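Local coordinates for hypothetical multiheme protein (Ignicoccus hospitalis KIN4/I, PDB 4QO5) that is of unconfirmed function but binds eight c-type hemes and, as a membrane-associated octaheme cytochrome, probably carries electrons, at residues L468-E471 / S472-Y476; N2-L6 / Q7-A11. All blocks are in the same frame, centred on the assembly; numbering follows the deposited sequence.

Interaction 1 (L468-E471 / S472-Y476); sequences LWVE and SWLFY
S472 turns its hydroxyl back onto the preceding turn: OG donates to W469 O at a short 2.5 Å, in the carbonyl plane on a lone pair. T437 OG1 on helix 413-447 also bonds to that hydroxyl. E471 O accepts from both F475 N and Y476 N, each at 2.9 Å. The second makes a wider pi-type turn within helix 464-485, while L474 N to V470 O, at 2.7 Å, keeps the ordinary i+4 spacing. This helix borders the second subunit, whose K503 and Y499 hold E471 OE2 by a salt bridge and a hydrogen bond. Packing centres on the tryptophans. The pyrrole edge of W473 meets the face of W469 in a T-shaped stack, planes at 71°, with W473 NE1 3.3 Å from W469 CE2. With CG between backbone N and carbonyl carbon (chi1 43°), the W473 ring folds back over V470, whose CA makes a CH-pi contact. Were W469 replaced by an alanine, the W473 edge would probably lose the face it meets and T438 OG1 its indole N-H partner. E471 CG rests obliquely against F475 CD2, and V470 CG1 lies alongside L474 CD2 at 3.8 Å.

Interaction 2 (N2-L6 / Q7-A11); sequences NTVNL and QEAVA
Q7 and N5 are joined through a water at the start of helix 6-11. The water accepts from Q7 N and donates to both Q7 OE1 and N5 OD1, lying 2.8 Å from N5 OD1. One solvent molecule thus occupies the first turn, tying a backbone N-H and two side-chain oxygens together. The Q7 side chain also touches I28 of helix 18-30.

At E8 the link to N5 is direct. E8 N donates to N5 OD1 over 3.1 Å with a nearly straight N-H (166°), although it approaches from above the carbonyl plane of the amide. The asparagine reaches this spot because its CG stands anti to the backbone N (chi1 -178°), which swings the amide round toward the N-H groups of the first turn. E8 CB rests 3.7 Å from N5 CG, while the E8 carboxylate heads away: its OE1 is 6.9 Å from N5 N, so the return bond of a capping box is absent. Its negative charge at this helix end is probably favourable.

A9 N gives the first regular i+4 bond, to N5 O at 2.9 Å. Its methyl, CB, touches V4 CG1 at 4.2 Å. V10 follows with N to L6 O, also 2.9 Å, and its CG2 leans over that same oxygen. The L6 side chain packs on P32, A36 and L39 of helix 32-39 and on P295 of the second subunit. N5 is the N-cap, and the V4-A9 contact, joining the residue before the cap to the fourth after it, is the position of a hydrophobic staple, here a slight one.

Interaction 2 opens the chain and interaction 1 lies near its end, on opposite sides of the chain's centre: their centres are 52 Å apart and their nearest atoms about 40 Å. Neither touches the other, yet both touch the second subunit, and each lies within about 8 Å of a heme. In interaction 1 the L474 side chain comes about 6 Å from a heme c and about 3 Å from the side chain of F317, a residue of the heme c #8 site. In interaction 2 the V10 side chain is about 8 Å from a heme c and about 9 Å from that of H27, an axial ligand of heme c #1. The first contact is wholly buried; the second sits at the surface.

Interaction 1 (L468-E471 / S472-Y476)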
ATOM      1  N   LEU A 468      19.658  -8.548 -10.358  1.00 22.91           N
ATOM      2  CA  LEU A 468      19.765  -8.763  -8.916  1.00 22.46           C
ATOM      3  C   LEU A 468      20.737  -7.751  -8.323  1.00 24.53           C
ATOM      4  O   LEU A 468      20.486  -7.178  -7.268  1.00 24.34           O
ATOM      5  CB  LEU A 468      20.223 -10.189  -8.612  1.00 24.08           C
ATOM      6  CG  LEU A 468      19.222 -11.292  -8.971  1.00 29.40           C
ATOM      7  CD1 LEU A 468      19.785 -12.653  -8.575  1.00 28.12           C
ATOM      8  CD2 LEU A 468      17.891 -11.044  -8.276  1.00 30.40           C
ATOM      9  N   TRP A 469      21.845  -7.515  -9.016  1.00 25.41           N
ATOM     10  CA  TRP A 469      22.796  -6.511  -8.572  1.00 24.96           C
ATOM     11  C   TRP A 469      22.144  -5.124  -8.548  1.00 26.27           C
ATOM     12  O   TRP A 469      22.262  -4.398  -7.563  1.00 23.85           O
ATOM     13  CB  TRP A 469      24.023  -6.536  -9.467  1.00 24.49           C
ATOM     14  CG  TRP A 469      24.906  -5.319  -9.359  1.00 24.41           C
ATOM     15  CD1 TRP A 469      25.704  -4.957  -8.288  1.00 21.95           C
ATOM     16  CD2 TRP A 469      25.100  -4.320 -10.362  1.00 20.60           C
ATOM     17  NE1 TRP A 469      26.366  -3.783  -8.584  1.00 23.49           N
ATOM     18  CE2 TRP A 469      26.016  -3.376  -9.847  1.00 24.19           C
ATOM     19  CE3 TRP A 469      24.585  -4.129 -11.657  1.00 23.07           C
ATOM     20  CZ2 TRP A 469      26.437  -2.259 -10.583  1.00 29.57           C
ATOM     21  CZ3 TRP A 469      25.002  -3.024 -12.382  1.00 28.09           C
ATOM     22  CH2 TRP A 469      25.923  -2.103 -11.840  1.00 27.82           C
ATOM     23  N   VAL A 470      21.445  -4.767  -9.623  1.00 23.01           N
ATOM     24  CA  VAL A 470      20.724  -3.494  -9.674  1.00 24.37           C
ATOM     25  C   VAL A 470      19.819  -3.295  -8.453  1.00 22.37           C
ATOM     26  O   VAL A 470      19.867  -2.245  -7.807  1.00 25.54           O
ATOM     27  CB  VAL A 470      19.908  -3.324 -10.990  1.00 24.70           C
ATOM     28  CG1 VAL A 470      18.997  -2.101 -10.903  1.00 21.55           C
ATOM     29  CG2 VAL A 470      20.846  -3.195 -12.188  1.00 25.93           C
ATOM     30  N   GLU A 471      19.031  -4.317  -8.114  1.00 20.71           N
ATOM     31  CA  GLU A 471      18.094  -4.212  -7.002  1.00 24.03           C
ATOM     32  C   GLU A 471      18.794  -3.975  -5.665  1.00 21.66           C
ATOM     33  O   GLU A 471      18.251  -3.307  -4.792  1.00 23.72           O
ATOM     34  CB  GLU A 471      17.193  -5.447  -6.930  1.00 21.34           C
ATOM     35  CG  GLU A 471      16.381  -5.597  -8.195  1.00 25.49           C
ATOM     36  CD  GLU A 471      15.456  -6.791  -8.190  1.00 34.96           C
ATOM     37  OE1 GLU A 471      15.322  -7.456  -7.140  1.00 36.69           O
ATOM     38  OE2 GLU A 471      14.861  -7.060  -9.255  1.00 33.03           O
ATOM     39  N   SER A 472      20.003  -4.509  -5.524  1.00 22.38           N
ATOM     40  CA  SER A 472      20.737  -4.367  -4.272  1.00 24.10           C
ATOM     41  C   SER A 472      20.917  -2.889  -3.928  1.00 26.88           C
ATOM     42  O   SER A 472      20.753  -2.497  -2.770  1.00 27.92           O
ATOM     43  CB  SER A 472      22.082  -5.104  -4.330  1.00 26.10           C
ATOM     44  OG  SER A 472      23.033  -4.428  -5.140  1.00 26.22           O
ATOM     45  N   TRP A 473      21.217  -2.059  -4.931  1.00 24.68           N
ATOM     46  CA  TRP A 473      21.266  -0.621  -4.692  1.00 24.18           C
ATOM     47  C   TRP A 473      19.957   0.110  -4.979  1.00 27.73           C
ATOM     48  O   TRP A 473      19.454   0.835  -4.112  1.00 26.11           O
ATOM     49  CB  TRP A 473      22.459   0.067  -5.389  1.00 24.17           C
ATOM     50  CG  TRP A 473      22.753  -0.361  -6.796  1.00 25.12           C
ATOM     51  CD1 TRP A 473      23.512  -1.429  -7.190  1.00 25.58           C
ATOM     52  CD2 TRP A 473      22.345   0.308  -8.003  1.00 22.64           C
ATOM     53  NE1 TRP A 473      23.574  -1.481  -8.568  1.00 25.47           N
ATOM     54  CE2 TRP A 473      22.871  -0.427  -9.087  1.00 24.52           C
ATOM     55  CE3 TRP A 473      21.576   1.444  -8.268  1.00 25.23           C
ATOM     56  CZ2 TRP A 473      22.654  -0.060 -10.418  1.00 28.03           C
ATOM     57  CZ3 TRP A 473      21.354   1.808  -9.599  1.00 26.06           C
ATOM     58  CH2 TRP A 473      21.894   1.054 -10.652  1.00 31.35           C
ATOM     59  N   LEU A 474      19.398  -0.084  -6.179  1.00 25.04           N
ATOM     60  CA  LEU A 474      18.204   0.646  -6.596  1.00 23.87           C
ATOM     61  C   LEU A 474      16.976   0.418  -5.716  1.00 22.23           C
ATOM     62  O   LEU A 474      16.147   1.323  -5.548  1.00 25.02           O
ATOM     63  CB  LEU A 474      17.854   0.308  -8.059  1.00 22.05           C
ATOM     64  CG  LEU A 474      16.706   1.068  -8.706  1.00 25.41           C
ATOM     65  CD1 LEU A 474      17.073   2.534  -8.863  1.00 28.42           C
ATOM     66  CD2 LEU A 474      16.366   0.449 -10.064  1.00 28.27           C
ATOM     67  N   PHE A 475      16.827  -0.784  -5.183  1.00 24.18           N
ATOM     68  CA  PHE A 475      15.674  -1.061  -4.323  1.00 20.31           C
ATOM     69  C   PHE A 475      16.069  -1.090  -2.845  1.00 19.04           C
ATOM     70  O   PHE A 475      15.553  -0.324  -2.040  1.00 20.65           O
ATOM     71  CB  PHE A 475      15.006  -2.406  -4.659  1.00 18.82           C
ATOM     72  CG  PHE A 475      14.372  -2.476  -6.031  1.00 20.44           C
ATOM     73  CD1 PHE A 475      14.322  -1.376  -6.863  1.00 20.86           C
ATOM     74  CD2 PHE A 475      13.815  -3.677  -6.465  1.00 27.77           C
ATOM     75  CE1 PHE A 475      13.728  -1.463  -8.116  1.00 24.36           C
ATOM     76  CE2 PHE A 475      13.222  -3.771  -7.711  1.00 28.71           C
ATOM     77  CZ  PHE A 475      13.183  -2.660  -8.535  1.00 26.18           C
ATOM     78  N   TYR A 476      16.974  -1.989  -2.496  1.00 18.65           N
ATOM     79  CA  TYR A 476      17.145  -2.354  -1.080  1.00 20.79           C
ATOM     80  C   TYR A 476      17.984  -1.336  -0.302  1.00 22.88           C
ATOM     81  O   TYR A 476      17.563  -0.871   0.760  1.00 24.16           O
ATOM     82  CB  TYR A 476      17.695  -3.781  -0.950  1.00 21.51           C
ATOM     83  CG  TYR A 476      16.866  -4.768  -1.756  1.00 23.23           C
ATOM     84  CD1 TYR A 476      15.479  -4.662  -1.798  1.00 22.32           C
ATOM     85  CD2 TYR A 476      17.469  -5.776  -2.496  1.00 21.54           C
ATOM     86  CE1 TYR A 476      14.714  -5.540  -2.547  1.00 22.05           C
ATOM     87  CE2 TYR A 476      16.702  -6.660  -3.260  1.00 21.51           C
ATOM     88  CZ  TYR A 476      15.335  -6.538  -3.273  1.00 24.11           C
ATOM     89  OH  TYR A 476      14.579  -7.426  -4.018  1.00 29.20           O
TER

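Interaction 2 (N2-L6 / Q7-A11)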
ATOM      1  N   ASN A   2     -22.873  20.106  -0.849  1.00 27.59           N
ATOM      2  CA  ASN A   2     -21.555  20.244  -1.489  1.00 28.14           C
ATOM      3  C   ASN A   2     -21.651  20.457  -3.007  1.00 25.15           C
ATOM      4  O   ASN A   2     -20.658  20.765  -3.652  1.00 28.15           O
ATOM      5  CB  ASN A   2     -20.594  19.094  -1.177  1.00 30.63           C
ATOM      6  CG  ASN A   2     -20.099  19.123   0.252  1.00 35.47           C
ATOM      7  OD1 ASN A   2     -20.140  20.158   0.908  1.00 36.28           O
ATOM      8  ND2 ASN A   2     -19.631  17.981   0.741  1.00 38.34           N
ATOM      9  N   THR A   3     -22.843  20.287  -3.573  1.00 24.22           N
ATOM     10  CA  THR A   3     -23.026  20.577  -4.995  1.00 26.30           C
ATOM     11  C   THR A   3     -22.795  22.057  -5.273  1.00 29.91           C
ATOM     12  O   THR A   3     -23.398  22.919  -4.631  1.00 34.84           O
ATOM     13  CB  THR A   3     -24.434  20.207  -5.471  1.00 27.20           C
ATOM     14  OG1 THR A   3     -24.582  18.786  -5.428  1.00 28.41           O
ATOM     15  CG2 THR A   3     -24.661  20.692  -6.900  1.00 25.50           C
ATOM     16  N   VAL A   4     -21.918  22.345  -6.228  1.00 25.76           N
ATOM     17  CA  VAL A   4     -21.652  23.722  -6.630  1.00 26.21           C
ATOM     18  C   VAL A   4     -22.566  24.072  -7.805  1.00 29.60           C
ATOM     19  O   VAL A   4     -22.626  23.335  -8.788  1.00 27.34           O
ATOM     20  CB  VAL A   4     -20.161  23.915  -7.018  1.00 29.48           C
ATOM     21  CG1 VAL A   4     -19.881  25.354  -7.492  1.00 27.57           C
ATOM     22  CG2 VAL A   4     -19.258  23.555  -5.838  1.00 28.36           C
ATOM     23  N   ASN A   5     -23.320  25.158  -7.680  1.00 28.02           N
ATOM     24  CA  ASN A   5     -24.050  25.697  -8.827  1.00 29.82           C
ATOM     25  C   ASN A   5     -23.068  26.527  -9.660  1.00 31.47           C
ATOM     26  O   ASN A   5     -22.736  27.659  -9.297  1.00 28.83           O
ATOM     27  CB  ASN A   5     -25.232  26.548  -8.362  1.00 29.44           C
ATOM     28  CG  ASN A   5     -26.065  27.087  -9.518  1.00 35.61           C
ATOM     29  OD1 ASN A   5     -25.544  27.451 -10.576  1.00 31.89           O
ATOM     30  ND2 ASN A   5     -27.375  27.139  -9.314  1.00 43.89           N
ATOM     31  N   LEU A   6     -22.598  25.954 -10.764  1.00 26.61           N
ATOM     32  CA  LEU A   6     -21.509  26.554 -11.527  1.00 27.99           C
ATOM     33  C   LEU A   6     -21.863  27.909 -12.133  1.00 29.32           C
ATOM     34  O   LEU A   6     -21.030  28.822 -12.162  1.00 28.73           O
ATOM     35  CB  LEU A   6     -21.002  25.593 -12.604  1.00 28.17           C
ATOM     36  CG  LEU A   6     -20.445  24.282 -12.048  1.00 30.44           C
ATOM     37  CD1 LEU A   6     -20.018  23.357 -13.164  1.00 29.32           C
ATOM     38  CD2 LEU A   6     -19.262  24.586 -11.132  1.00 34.09           C
ATOM     39  N   GLN A   7     -23.093  28.042 -12.611  1.00 29.88           N
ATOM     40  CA  GLN A   7     -23.523  29.292 -13.227  1.00 32.88           C
ATOM     41  C   GLN A   7     -23.570  30.413 -12.194  1.00 33.42           C
ATOM     42  O   GLN A   7     -23.126  31.536 -12.459  1.00 31.19           O
ATOM     43  CB  GLN A   7     -24.879  29.113 -13.916  1.00 34.82           C
ATOM     44  CG  GLN A   7     -24.768  28.405 -15.252  1.00 43.53           C
ATOM     45  CD  GLN A   7     -26.099  27.901 -15.768  1.00 51.72           C
ATOM     46  OE1 GLN A   7     -26.833  27.218 -15.057  1.00 55.70           O
ATOM     47  NE2 GLN A   7     -26.418  28.243 -17.014  1.00 49.67           N
ATOM     48  N   GLU A   8     -24.083  30.097 -11.009  1.00 27.99           N
ATOM     49  CA  GLU A   8     -24.168  31.088  -9.952  1.00 29.37           C
ATOM     50  C   GLU A   8     -22.767  31.453  -9.446  1.00 28.36           C
ATOM     51  O   GLU A   8     -22.498  32.610  -9.131  1.00 34.31           O
ATOM     52  CB  GLU A   8     -25.058  30.600  -8.805  1.00 34.72           C
ATOM     53  CG  GLU A   8     -24.768  31.278  -7.481  1.00 49.76           C
ATOM     54  CD  GLU A   8     -26.024  31.781  -6.797  1.00 64.94           C
ATOM     55  OE1 GLU A   8     -26.914  30.952  -6.497  1.00 70.67           O
ATOM     56  OE2 GLU A   8     -26.125  33.010  -6.574  1.00 68.53           O
ATOM     57  N   ALA A   9     -21.873  30.467  -9.395  1.00 27.26           N
ATOM     58  CA  ALA A   9     -20.518  30.704  -8.918  1.00 29.37           C
ATOM     59  C   ALA A   9     -19.754  31.595  -9.894  1.00 29.34           C
ATOM     60  O   ALA A   9     -18.992  32.472  -9.481  1.00 29.06           O
ATOM     61  CB  ALA A   9     -19.782  29.383  -8.702  1.00 27.51           C
ATOM     62  N   VAL A  10     -19.950  31.370 -11.187  1.00 24.92           N
ATOM     63  CA  VAL A  10     -19.314  32.228 -12.190  1.00 27.45           C
ATOM     64  C   VAL A  10     -19.838  33.668 -12.128  1.00 34.85           C
ATOM     65  O   VAL A  10     -19.063  34.634 -12.218  1.00 29.19           O
ATOM     66  CB  VAL A  10     -19.455  31.644 -13.605  1.00 24.61           C
ATOM     67  CG1 VAL A  10     -19.095  32.693 -14.667  1.00 25.43           C
ATOM     68  CG2 VAL A  10     -18.558  30.417 -13.743  1.00 25.67           C
ATOM     69  N   ALA A  11     -21.149  33.806 -11.943  1.00 29.78           N
ATOM     70  CA  ALA A  11     -21.794  35.118 -11.887  1.00 33.43           C
ATOM     71  C   ALA A  11     -21.351  35.953 -10.682  1.00 34.27           C
ATOM     72  O   ALA A  11     -21.385  37.183 -10.728  1.00 38.56           O
ATOM     73  CB  ALA A  11     -23.306  34.962 -11.882  1.00 35.59           C
TER
HETATM   74  O   HOH W   1     -25.284  26.092 -13.014  1.00 39.82           O